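Local coordinates for regulatory protein MarR (Planctomyces limnophilus, PDB 3U2R) that probably binds DNA through a winged helix-turn-helix domain and regulates transcription, at residues 47-52 / 82-86. Sequence-based numbering, arbitrary orientation.
Sequences QQYNTL and LIDRL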
loop_
_atom_site.group_PDB
_atom_site.type_symbol
_atom_site.label_atom_id
_atom_site.label_comp_id
_atom_site.label_asym_id
_atom_site.label_seq_id
_atom_site.Cartn_x
_atom_site.Cartn_y
_atom_site.Cartn_z
ATOM N N GLN A 47 -14.628 14.431 -19.372
ATOM C CA GLN A 47 -14.414 14.701 -20.796
ATOM C C GLN A 47 -14.450 16.213 -21.038
ATOM O O GLN A 47 -13.700 16.697 -21.880
ATOM C CB GLN A 47 -15.424 13.962 -21.700
ATOM C CG GLN A 47 -14.916 13.812 -23.114
ATOM C CD GLN A 47 -15.795 12.925 -23.991
ATOM O OE1 GLN A 47 -17.037 12.999 -23.968
ATOM N NE2 GLN A 47 -15.170 12.095 -24.829
ATOM N N GLN A 48 -15.272 16.946 -20.261
ATOM C CA GLN A 48 -15.303 18.423 -20.336
ATOM C C GLN A 48 -14.019 19.009 -19.756
ATOM O O GLN A 48 -13.443 19.885 -20.361
ATOM C CB GLN A 48 -16.509 19.005 -19.645
ATOM C CG GLN A 48 -17.784 18.848 -20.456
ATOM C CD GLN A 48 -18.982 19.324 -19.678
ATOM O OE1 GLN A 48 -19.168 18.979 -18.534
ATOM N NE2 GLN A 48 -19.877 20.037 -20.289
ATOM N N TYR A 49 -13.509 18.449 -18.650
ATOM C CA TYR A 49 -12.232 18.890 -18.077
ATOM C C TYR A 49 -11.109 18.658 -19.102
ATOM O O TYR A 49 -10.250 19.528 -19.291
ATOM C CB TYR A 49 -11.979 18.117 -16.762
ATOM C CG TYR A 49 -10.618 18.385 -16.133
ATOM C CD1 TYR A 49 -10.392 19.522 -15.383
ATOM C CD2 TYR A 49 -9.574 17.493 -16.287
ATOM C CE1 TYR A 49 -9.132 19.814 -14.865
ATOM C CE2 TYR A 49 -8.325 17.736 -15.716
ATOM C CZ TYR A 49 -8.121 18.889 -14.969
ATOM O OH TYR A 49 -6.910 19.211 -14.406
ATOM N N ASN A 50 -11.126 17.456 -19.755
ATOM C CA ASN A 50 -10.137 17.045 -20.755
ATOM C C ASN A 50 -10.186 17.980 -21.981
ATOM O O ASN A 50 -9.156 18.419 -22.435
ATOM C CB ASN A 50 -10.349 15.613 -21.168
ATOM C CG ASN A 50 -9.942 14.619 -20.120
ATOM O OD1 ASN A 50 -9.263 14.928 -19.151
ATOM N ND2 ASN A 50 -10.202 13.382 -20.387
ATOM N N THR A 51 -11.358 18.420 -22.378
ATOM C CA THR A 51 -11.506 19.440 -23.445
ATOM C C THR A 51 -10.926 20.781 -22.989
ATOM O O THR A 51 -10.107 21.390 -23.682
ATOM C CB THR A 51 -12.980 19.571 -23.813
ATOM O OG1 THR A 51 -13.478 18.289 -24.221
ATOM C CG2 THR A 51 -13.211 20.565 -24.896
ATOM N N LEU A 52 -11.299 21.241 -21.800
ATOM C CA LEU A 52 -10.755 22.500 -21.347
ATOM C C LEU A 52 -9.230 22.445 -21.248
ATOM O O LEU A 52 -8.598 23.383 -21.676
ATOM C CB LEU A 52 -11.364 22.899 -19.997
ATOM C CG LEU A 52 -12.893 23.205 -19.975
ATOM C CD1 LEU A 52 -13.423 23.355 -18.540
ATOM C CD2 LEU A 52 -13.238 24.522 -20.716
ATOM N N LEU A 82 -21.466 18.507 -25.486
ATOM C CA LEU A 82 -20.453 18.705 -24.451
ATOM C C LEU A 82 -19.907 20.162 -24.525
ATOM O O LEU A 82 -19.922 20.864 -23.529
ATOM C CB LEU A 82 -19.372 17.660 -24.723
ATOM C CG LEU A 82 -18.104 17.628 -23.953
ATOM C CD1 LEU A 82 -17.484 16.234 -24.046
ATOM C CD2 LEU A 82 -17.075 18.615 -24.492
ATOM N N ILE A 83 -19.503 20.609 -25.719
ATOM C CA ILE A 83 -18.943 21.933 -25.932
ATOM C C ILE A 83 -20.052 22.985 -25.795
ATOM O O ILE A 83 -19.755 24.060 -25.292
ATOM C CB ILE A 83 -18.186 22.012 -27.310
ATOM C CG1 ILE A 83 -16.838 21.282 -27.199
ATOM C CG2 ILE A 83 -17.898 23.481 -27.785
ATOM C CD1 ILE A 83 -16.192 21.030 -28.507
ATOM N N ASP A 84 -21.303 22.692 -26.248
ATOM C CA ASP A 84 -22.467 23.576 -26.109
ATOM C C ASP A 84 -22.618 23.993 -24.655
ATOM O O ASP A 84 -22.866 25.153 -24.387
ATOM C CB ASP A 84 -23.803 22.869 -26.532
ATOM C CG ASP A 84 -24.111 22.624 -28.000
ATOM O OD1 ASP A 84 -23.338 23.115 -28.870
ATOM O OD2 ASP A 84 -25.170 21.967 -28.292
ATOM N N ARG A 85 -22.526 23.024 -23.721
ATOM C CA ARG A 85 -22.625 23.305 -22.286
ATOM C C ARG A 85 -21.511 24.233 -21.859
ATOM O O ARG A 85 -21.768 25.206 -21.147
ATOM C CB ARG A 85 -22.569 22.007 -21.454
ATOM C CG ARG A 85 -23.857 21.185 -21.550
ATOM C CD ARG A 85 -23.787 19.935 -20.687
ATOM N NE ARG A 85 -23.169 18.807 -21.388
ATOM C CZ ARG A 85 -22.759 17.679 -20.809
ATOM N NH1 ARG A 85 -22.884 17.509 -19.491
ATOM N NH2 ARG A 85 -22.205 16.716 -21.538
ATOM N N LEU A 86 -20.273 23.954 -22.313
ATOM C CA LEU A 86 -19.123 24.826 -22.008
ATOM C C LEU A 86 -19.295 26.234 -22.602
ATOM O O LEU A 86 -18.951 27.206 -21.942
ATOM C CB LEU A 86 -17.797 24.233 -22.501
ATOM C CG LEU A 86 -17.417 22.894 -21.907
ATOM C CD1 LEU A 86 -16.092 22.465 -22.483
ATOM C CD2 LEU A 86 -17.418 22.984 -20.355
#
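Gln48 and Leu82 bring helices 46-58 and 78-88 together, the short segment axes passing 10.4 Å apart at a crossing angle of -70°. With CG anti to its carbonyl carbon (chi1 -76°) and the chain extended beyond, the Gln48 side chain runs antiparallel alongside those of Leu82 and Leu86, Gln48 CG lying 3.7 Å from Leu82 CG. Gln48 NE2 gives a weak but nearly straight hydrogen bond to Leu82 O (3.3 Å, 166° at the hydrogen) and sits over one face of the Arg85 guanidinium, near the rim; Gln48 OE1 accepts from Ser45 N. In this winged helix-turn-helix domain of the MarR family, helix 78-88 leads into strand 92-97 of the wing and corresponds to the probable DNA-recognition helix. Replacing Gln48 by alanine removes the amide, which would probably leave Leu82 O and Ser45 N without this partner and open a gap beside Leu86. Leu82 CD1 meets the side chain of Gln47 crosswise, while Leu82 CD2 approaches Thr51 OG1 at 3.6 Å. Thr51 OG1 donates to Gln47 O (2.8 Å), which takes Thr51 N from the opposite face of its plane. Toward strand 92-97, Leu52 CD2 packs 3.9 Å from Leu86 CD1, both leucines also touching Val92.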